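Local coordinates for protein putative Endoribonuclease L-PSP (PDB 3M1X) that is of unknown function but belongs to the RutC (YjgF/YER057c/UK114) family and may act as a deaminase, at residues Lys75-Asn80 against Val140-Ile145; Thr98-Ala103 against Gly109-Ile114; Gly113-Ala118 against His122-Ala127. All coordinates share one frame; numbering follows the deposited sequence.

How the interactions relate
All three contacts lie at the interface between the sheet and helices 70-87 and 108-119. Interaction 1, the longest in sequence separation, sets the first helix on strand 140-146, its touching residues buried near the centre of the chain. Interactions 2 and 3 lie between its two segments in the chain and join the helix of the crossover 95-102, 108-119, 125-130 to its first and its second strand, sharing Gly113 and Ile114. Centres are 8 to 10 Å apart. Strand 95-102 pairs with both 140-146 and 125-130, and Met78 meets Tyr115 between the helices. Interactions 2 and 3 both also touch the third subunit, and Arg126 in interaction 3 meets a bound citrate.

Interaction 1 (Lys75-Asn80 against Val140-Ile145); sequences KQVMTN and VEVECI
Val77 on helix 75-80 lies over Val142 on strand 140-145, their CA atoms 6.9 Å apart, while the two segment axes run nearly parallel at 21° and approach to 8.6 Å. Val77 carries most of the contact and divides its two methyls between two strand residues. Val77 CG1, anti to the backbone N (chi1 162°), comes down on the beta-branch of Val142, 3.6 Å from Val142 CB and equally near Val142 CG2. The other methyl, Val77 CG2, lies 3.8 Å from Val140 O and 4.1 Å from Val140 CG1. Val140 and Val142 alternate with residues whose side chains leave the other side of the strand, which lets both valines face the helix. Met78 adds a looser touch: it curls at every torsion and brings Met78 SD to 4.4 Å from Val142 CG2, while the same side chain also packs on Tyr115 of helix 108-119. On the helix itself Gln76 NE2 donates to Asn80 OD1 (2.9 Å), coming from above the carbonyl plane; Asn80 ND2 in turn bonds to Leu58 O on strand 51-59. No hydrogen bond joins the two segments, so this buried helix-on-sheet interface is held by apolar packing of three valines and a methionine.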
loop_
_atom_site.group_PDB
_atom_site.type_symbol
_atom_site.label_atom_id
_atom_site.label_comp_id
_atom_site.label_asym_id
_atom_site.label_seq_id
_atom_site.Cartn_x
_atom_site.Cartn_y
_atom_site.Cartn_z
ATOM N N LYS A 75 -7.826 17.775 7.238
ATOM C CA LYS A 75 -8.984 18.235 6.529
ATOM C C LYS A 75 -8.658 18.500 5.097
ATOM O O LYS A 75 -9.425 18.150 4.198
ATOM C CB LYS A 75 -9.498 19.513 7.222
ATOM C CG LYS A 75 -10.150 19.300 8.524
ATOM C CD LYS A 75 -10.366 20.591 9.296
ATOM C CE LYS A 75 -10.933 20.271 10.657
ATOM N NZ LYS A 75 -11.386 21.621 11.267
ATOM N N GLN A 76 -7.529 19.102 4.813
ATOM C CA GLN A 76 -7.111 19.399 3.464
ATOM C C GLN A 76 -6.880 18.131 2.650
ATOM O O GLN A 76 -7.234 18.052 1.478
ATOM C CB GLN A 76 -5.903 20.298 3.397
ATOM C CG GLN A 76 -5.589 20.821 1.973
ATOM C CD GLN A 76 -6.718 21.725 1.459
ATOM O OE1 GLN A 76 -7.006 22.706 2.131
ATOM N NE2 GLN A 76 -7.294 21.470 0.323
ATOM N N VAL A 77 -6.250 17.131 3.259
ATOM C CA VAL A 77 -6.026 15.872 2.588
ATOM C C VAL A 77 -7.352 15.252 2.148
ATOM O O VAL A 77 -7.504 14.798 1.014
ATOM C CB VAL A 77 -5.252 14.891 3.470
ATOM C CG1 VAL A 77 -5.376 13.399 2.988
ATOM C CG2 VAL A 77 -3.747 15.286 3.580
ATOM N N MET A 78 -8.346 15.237 3.060
ATOM C CA MET A 78 -9.609 14.592 2.671
ATOM C C MET A 78 -10.364 15.369 1.635
ATOM O O MET A 78 -10.991 14.790 0.752
ATOM C CB MET A 78 -10.480 14.386 3.948
ATOM C CG MET A 78 -9.893 13.600 5.038
ATOM S SD MET A 78 -9.069 12.037 4.549
ATOM C CE MET A 78 -10.475 11.141 3.882
ATOM N N THR A 79 -10.276 16.691 1.679
ATOM C CA THR A 79 -10.843 17.538 0.645
ATOM C C THR A 79 -10.161 17.294 -0.703
ATOM O O THR A 79 -10.803 17.187 -1.726
ATOM C CB THR A 79 -10.697 19.024 1.072
ATOM O OG1 THR A 79 -11.531 19.186 2.207
ATOM C CG2 THR A 79 -11.152 19.956 -0.021
ATOM N N ASN A 80 -8.833 17.204 -0.693
ATOM C CA ASN A 80 -8.101 16.929 -1.892
ATOM C C ASN A 80 -8.487 15.614 -2.543
ATOM O O ASN A 80 -8.625 15.503 -3.745
ATOM C CB ASN A 80 -6.591 16.964 -1.614
ATOM C CG ASN A 80 -5.981 18.323 -1.348
ATOM O OD1 ASN A 80 -6.647 19.355 -1.611
ATOM N ND2 ASN A 80 -4.765 18.363 -0.831
ATOM N N VAL A 140 0.546 14.030 7.399
ATOM C CA VAL A 140 -0.459 13.022 7.030
ATOM C C VAL A 140 -0.494 12.923 5.527
ATOM O O VAL A 140 -0.392 13.927 4.839
ATOM C CB VAL A 140 -1.814 13.377 7.642
ATOM C CG1 VAL A 140 -2.248 14.808 7.341
ATOM C CG2 VAL A 140 -2.888 12.394 7.224
ATOM N N GLU A 141 -0.665 11.695 5.034
ATOM C CA GLU A 141 -0.787 11.383 3.646
ATOM C C GLU A 141 -1.829 10.308 3.516
ATOM O O GLU A 141 -1.770 9.331 4.261
ATOM C CB GLU A 141 0.575 10.915 3.132
ATOM C CG GLU A 141 0.605 10.544 1.665
ATOM C CD GLU A 141 1.938 9.865 1.238
ATOM O OE1 GLU A 141 2.880 10.481 1.462
ATOM O OE2 GLU A 141 1.872 8.721 0.763
ATOM N N VAL A 142 -2.770 10.396 2.571
ATOM C CA VAL A 142 -3.823 9.374 2.394
ATOM C C VAL A 142 -3.940 9.051 0.914
ATOM O O VAL A 142 -4.135 9.947 0.103
ATOM C CB VAL A 142 -5.166 9.817 2.959
ATOM C CG1 VAL A 142 -6.208 8.659 2.723
ATOM C CG2 VAL A 142 -5.089 10.137 4.478
ATOM N N GLU A 143 -3.763 7.796 0.596
ATOM C CA GLU A 143 -4.031 7.266 -0.758
ATOM C C GLU A 143 -5.272 6.413 -0.741
ATOM O O GLU A 143 -5.768 5.997 0.326
ATOM C CB GLU A 143 -2.850 6.466 -1.285
ATOM C CG GLU A 143 -2.494 5.272 -0.380
ATOM C CD GLU A 143 -1.430 4.416 -0.876
ATOM O OE1 GLU A 143 -0.837 4.577 -1.892
ATOM O OE2 GLU A 143 -1.094 3.432 -0.113
ATOM N N CYS A 144 -5.827 6.106 -1.901
ATOM C CA CYS A 144 -7.001 5.210 -1.969
ATOM C C CYS A 144 -7.170 4.582 -3.322
ATOM O O CYS A 144 -6.561 5.011 -4.301
ATOM C CB CYS A 144 -8.241 5.972 -1.534
ATOM S SG CYS A 144 -8.922 7.103 -2.761
ATOM N N ILE A 145 -8.038 3.576 -3.352
ATOM C CA ILE A 145 -8.538 3.016 -4.575
ATOM C C ILE A 145 -10.034 3.075 -4.528
ATOM O O ILE A 145 -10.668 2.862 -3.488
ATOM C CB ILE A 145 -8.051 1.561 -4.854
ATOM C CG1 ILE A 145 -8.496 1.081 -6.269
ATOM C CG2 ILE A 145 -8.526 0.630 -3.777
ATOM C CD1 ILE A 145 -8.155 -0.349 -6.521
#

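Interaction 2 (Thr98-Ala103 against Gly109-Ile114); sequences TTCLLA and GVFNGI
The Phe111 ring meets Cys100 at its edge and near its own plane, while Leu102 reaches it obliquely. Cys100 SG sits 3.6 Å from both CE2 and CZ of Phe111, and 4.7 Å from the ring centroid, 75° off the normal. This is a sulfur-aromatic contact made at the rim of the ring. The CB of Cys100 touches the same rim, also 3.6 Å from Phe111 CE2, so the whole thiol arm lies against one corner of the aromatic group. At the CB end of Phe111, Leu102 CD2 packs beside the root of the ring, 3.9 Å from Phe111 CB and 4.0 Å from Phe111 CG. Phe111 reaches the strand because its CG is anti to the backbone N (chi1 166°), which extends the ring out from helix 109-114. Cys100 and Leu102, two positions apart, both point toward the helix. Val140 and Val142 of the neighbouring strand also pack on Phe111, and Ser74 of helix 70-87 touches it, making this aromatic a wedge between helices and sheet. The contact covers the first half of a beta-alpha-beta crossover, strand 95-102 to helix 108-119, which in this family forms part of the helix-covered side of the sheet.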
loop_
_atom_site.group_PDB
_atom_site.type_symbol
_atom_site.label_atom_id
_atom_site.label_comp_id
_atom_site.label_asym_id
_atom_site.label_seq_id
_atom_site.Cartn_x
_atom_site.Cartn_y
_atom_site.Cartn_z
ATOM N N THR A 98 -8.505 2.625 1.610
ATOM C CA THR A 98 -7.546 3.689 1.835
ATOM C C THR A 98 -6.332 3.176 2.590
ATOM O O THR A 98 -6.396 2.145 3.244
ATOM C CB THR A 98 -8.174 4.840 2.630
ATOM O OG1 THR A 98 -8.373 4.392 3.958
ATOM C CG2 THR A 98 -9.458 5.360 2.036
ATOM N N THR A 99 -5.264 3.927 2.475
ATOM C CA THR A 99 -4.111 3.742 3.298
ATOM C C THR A 99 -3.782 5.114 3.872
ATOM O O THR A 99 -3.635 6.097 3.119
ATOM C CB THR A 99 -2.909 3.151 2.562
ATOM O OG1 THR A 99 -3.334 1.933 1.945
ATOM C CG2 THR A 99 -1.760 2.848 3.535
ATOM N N CYS A 100 -3.653 5.186 5.189
ATOM C CA CYS A 100 -3.522 6.432 5.954
ATOM C C CYS A 100 -2.189 6.450 6.673
ATOM O O CYS A 100 -1.954 5.611 7.540
ATOM C CB CYS A 100 -4.677 6.550 6.940
ATOM S SG CYS A 100 -6.310 6.546 6.178
ATOM N N LEU A 101 -1.326 7.374 6.238
ATOM C CA LEU A 101 0.043 7.486 6.726
ATOM C C LEU A 101 0.171 8.684 7.589
ATOM O O LEU A 101 -0.221 9.806 7.183
ATOM C CB LEU A 101 1.011 7.583 5.559
ATOM C CG LEU A 101 1.045 6.429 4.558
ATOM C CD1 LEU A 101 -0.045 6.494 3.514
ATOM C CD2 LEU A 101 2.447 6.413 3.875
ATOM N N LEU A 102 0.709 8.530 8.772
ATOM C CA LEU A 102 0.921 9.651 9.725
ATOM C C LEU A 102 2.373 9.870 9.966
ATOM O O LEU A 102 3.135 8.920 10.056
ATOM C CB LEU A 102 0.218 9.306 11.057
ATOM C CG LEU A 102 -1.280 9.175 10.959
ATOM C CD1 LEU A 102 -1.806 8.514 12.254
ATOM C CD2 LEU A 102 -1.949 10.495 10.688
ATOM N N ALA A 103 2.733 11.102 10.206
ATOM C CA ALA A 103 4.090 11.428 10.665
ATOM C C ALA A 103 4.263 11.006 12.103
ATOM O O ALA A 103 5.397 10.755 12.542
ATOM C CB ALA A 103 4.409 12.935 10.495
ATOM N N GLY A 109 -5.919 9.477 16.625
ATOM C CA GLY A 109 -7.287 9.757 17.039
ATOM C C GLY A 109 -7.859 10.963 16.354
ATOM O O GLY A 109 -8.999 10.901 15.869
ATOM N N VAL A 110 -7.140 12.066 16.318
ATOM C CA VAL A 110 -7.592 13.284 15.692
ATOM C C VAL A 110 -7.808 13.024 14.204
ATOM O O VAL A 110 -8.785 13.439 13.604
ATOM C CB VAL A 110 -6.727 14.458 16.043
ATOM C CG1 VAL A 110 -7.048 15.640 15.163
ATOM C CG2 VAL A 110 -7.019 14.849 17.540
ATOM N N PHE A 111 -6.801 12.397 13.591
ATOM C CA PHE A 111 -6.933 12.091 12.188
ATOM C C PHE A 111 -8.138 11.283 11.873
ATOM O O PHE A 111 -8.936 11.546 10.969
ATOM C CB PHE A 111 -5.677 11.373 11.653
ATOM C CG PHE A 111 -5.899 10.754 10.312
ATOM C CD1 PHE A 111 -5.938 11.546 9.217
ATOM C CD2 PHE A 111 -6.255 9.416 10.168
ATOM C CE1 PHE A 111 -6.275 11.037 7.934
ATOM C CE2 PHE A 111 -6.561 8.904 8.918
ATOM C CZ PHE A 111 -6.582 9.710 7.856
ATOM N N ASN A 112 -8.376 10.261 12.707
ATOM C CA ASN A 112 -9.423 9.372 12.436
ATOM C C ASN A 112 -10.797 10.112 12.493
ATOM O O ASN A 112 -11.697 9.824 11.707
ATOM C CB ASN A 112 -9.311 8.180 13.369
ATOM C CG ASN A 112 -10.514 7.284 13.238
ATOM O OD1 ASN A 112 -10.582 6.485 12.299
ATOM N ND2 ASN A 112 -11.494 7.414 14.114
ATOM N N GLY A 113 -10.973 11.040 13.451
ATOM C CA GLY A 113 -12.175 11.783 13.469
ATOM C C GLY A 113 -12.474 12.599 12.226
ATOM O O GLY A 113 -13.586 12.709 11.742
ATOM N N ILE A 114 -11.413 13.203 11.715
ATOM C CA ILE A 114 -11.532 14.039 10.524
ATOM C C ILE A 114 -11.835 13.165 9.252
ATOM O O ILE A 114 -12.668 13.472 8.422
ATOM C CB ILE A 114 -10.296 14.910 10.333
ATOM C CG1 ILE A 114 -10.276 15.983 11.475
ATOM C CG2 ILE A 114 -10.221 15.563 8.951
ATOM C CD1 ILE A 114 -8.900 16.666 11.656
#

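Interaction 3 (Gly113-Ala118 against His122-Ala127); sequences GIYAEA and HKPARA
Tyr115 and Arg126 meet across the second half of a beta-alpha-beta crossover, where helix 108-119 returns through a short loop to strand 125-130. The main interaction is an off-centre cation-pi contact: Arg126 CZ lies 5.0 Å from the centroid of the Tyr115 ring, 28° off its normal. Guanidinium and ring planes are 58° apart, and the guanidinium turns its edge, with NH1, to Tyr115 CD2. The two side chains run past each other in opposite directions, and the bend at chi3 (75°) carries NH1 to the CD2/CE2 side of the ring. Van der Waals contact accompanies this: Arg126 CD comes within 3.7 Å of Tyr115 CZ and OH, and Pro124 CG approaches Tyr115 OH at 4.0 Å. Polar links add to it. In the plane of the ring, a water accepts from Tyr115 OH (2.6 Å) and donates to Pro124 O (2.7 Å), joining helix side chain to loop backbone; Thr98 OG1 also hydrogen-bonds this hydroxyl. Arg126 NH1 hydrogen-bonds Asn112 OD1 in the conformer given, while NE bonds to a citrate probably taken from the crystallisation liquor. Arg126 N hydrogen-bonds Ser53 OG of the third subunit, so this residue lies at a subunit interface; with the citrate, this is consistent with the anion-binding pocket between subunits known in this family. The shortest touch between the two side chains places Arg126 NH1 3.5 Å from Tyr115 CD2, obliquely to the ring.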
loop_
_atom_site.group_PDB
_atom_site.type_symbol
_atom_site.label_atom_id
_atom_site.label_comp_id
_atom_site.label_asym_id
_atom_site.label_seq_id
_atom_site.Cartn_x
_atom_site.Cartn_y
_atom_site.Cartn_z
ATOM N N GLY A 113 -10.973 11.040 13.451
ATOM C CA GLY A 113 -12.175 11.783 13.469
ATOM C C GLY A 113 -12.474 12.599 12.226
ATOM O O GLY A 113 -13.586 12.709 11.742
ATOM N N ILE A 114 -11.413 13.203 11.715
ATOM C CA ILE A 114 -11.532 14.039 10.524
ATOM C C ILE A 114 -11.835 13.165 9.252
ATOM O O ILE A 114 -12.668 13.472 8.422
ATOM C CB ILE A 114 -10.296 14.910 10.333
ATOM C CG1 ILE A 114 -10.276 15.983 11.475
ATOM C CG2 ILE A 114 -10.221 15.563 8.951
ATOM C CD1 ILE A 114 -8.900 16.666 11.656
ATOM N N TYR A 115 -11.153 12.019 9.181
ATOM C CA TYR A 115 -11.391 11.017 8.156
ATOM C C TYR A 115 -12.809 10.543 8.176
ATOM O O TYR A 115 -13.520 10.484 7.116
ATOM C CB TYR A 115 -10.397 9.890 8.420
ATOM C CG TYR A 115 -10.516 8.686 7.510
ATOM C CD1 TYR A 115 -9.743 8.550 6.396
ATOM C CD2 TYR A 115 -11.381 7.676 7.833
ATOM C CE1 TYR A 115 -9.823 7.419 5.598
ATOM C CE2 TYR A 115 -11.510 6.564 7.010
ATOM C CZ TYR A 115 -10.683 6.420 5.921
ATOM O OH TYR A 115 -10.727 5.338 5.080
ATOM N N ALA A 116 -13.330 10.212 9.360
ATOM C CA ALA A 116 -14.649 9.723 9.500
ATOM C C ALA A 116 -15.698 10.756 9.072
ATOM O O ALA A 116 -16.671 10.442 8.406
ATOM C CB ALA A 116 -14.916 9.218 10.951
ATOM N N GLU A 117 -15.494 12.029 9.441
ATOM C CA GLU A 117 -16.377 13.143 9.041
ATOM C C GLU A 117 -16.422 13.186 7.574
ATOM O O GLU A 117 -17.458 13.378 6.969
ATOM C CB GLU A 117 -15.935 14.535 9.527
ATOM C CG GLU A 117 -16.928 15.743 9.238
ATOM C CD GLU A 117 -16.668 16.508 7.909
ATOM O OE1 GLU A 117 -15.724 16.267 7.172
ATOM O OE2 GLU A 117 -17.474 17.336 7.471
ATOM N N ALA A 118 -15.240 13.084 6.921
ATOM C CA ALA A 118 -15.136 13.213 5.486
ATOM C C ALA A 118 -15.930 12.135 4.737
ATOM O O ALA A 118 -16.555 12.374 3.734
ATOM C CB ALA A 118 -13.717 13.250 5.017
ATOM N N HIS A 122 -19.922 6.088 4.978
ATOM C CA HIS A 122 -19.184 5.141 4.121
ATOM C C HIS A 122 -17.913 4.701 4.836
ATOM O O HIS A 122 -17.202 5.494 5.403
ATOM C CB HIS A 122 -18.852 5.834 2.794
ATOM C CG HIS A 122 -18.184 4.887 1.842
ATOM N ND1 HIS A 122 -18.796 3.731 1.455
ATOM C CD2 HIS A 122 -16.953 4.889 1.282
ATOM C CE1 HIS A 122 -17.981 3.065 0.651
ATOM N NE2 HIS A 122 -16.853 3.751 0.526
ATOM N N LYS A 123 -17.639 3.397 4.747
ATOM C CA LYS A 123 -16.585 2.754 5.527
ATOM C C LYS A 123 -15.685 1.898 4.640
ATOM O O LYS A 123 -15.800 0.685 4.581
ATOM C CB LYS A 123 -17.188 1.917 6.660
ATOM C CG LYS A 123 -17.893 2.932 7.801
ATOM C CD LYS A 123 -18.421 2.192 8.957
ATOM C CE LYS A 123 -19.130 3.171 9.857
ATOM N NZ LYS A 123 -19.653 2.357 10.993
ATOM N N PRO A 124 -14.721 2.501 3.965
ATOM C CA PRO A 124 -13.743 1.754 3.162
ATOM C C PRO A 124 -12.978 0.735 4.008
ATOM O O PRO A 124 -12.826 0.942 5.238
ATOM C CB PRO A 124 -12.787 2.826 2.617
ATOM C CG PRO A 124 -13.632 4.089 2.624
ATOM C CD PRO A 124 -14.515 3.968 3.820
ATOM N N ALA A 125 -12.396 -0.229 3.375
ATOM C CA ALA A 125 -11.321 -0.941 3.990
ATOM C C ALA A 125 -10.187 0.021 4.245
ATOM O O ALA A 125 -10.045 1.028 3.545
ATOM C CB ALA A 125 -10.883 -2.143 3.144
ATOM N N ARG A 126 -9.296 -0.267 5.186
ATOM C CA ARG A 126 -8.287 0.693 5.623
ATOM C C ARG A 126 -7.078 0.027 6.229
ATOM O O ARG A 126 -7.181 -0.994 6.901
ATOM C CB ARG A 126 -8.900 1.660 6.644
ATOM C CG ARG A 126 -8.025 2.869 6.932
ATOM C CD ARG A 126 -8.729 3.890 7.792
ATOM N NE ARG A 126 -8.812 3.456 9.177
ATOM C CZ ARG A 126 -9.151 4.262 10.147
ATOM N NH1 ARG A 126 -9.610 5.475 9.923
ATOM N NH2 ARG A 126 -9.063 3.819 11.413
ATOM N N ALA A 127 -5.915 0.634 5.989
ATOM C CA ALA A 127 -4.719 0.373 6.760
ATOM C C ALA A 127 -4.082 1.663 7.127
ATOM O O ALA A 127 -4.046 2.595 6.334
ATOM C CB ALA A 127 -3.729 -0.484 5.984
HETATM O O HOH W 1 -12.073 3.397 6.209
#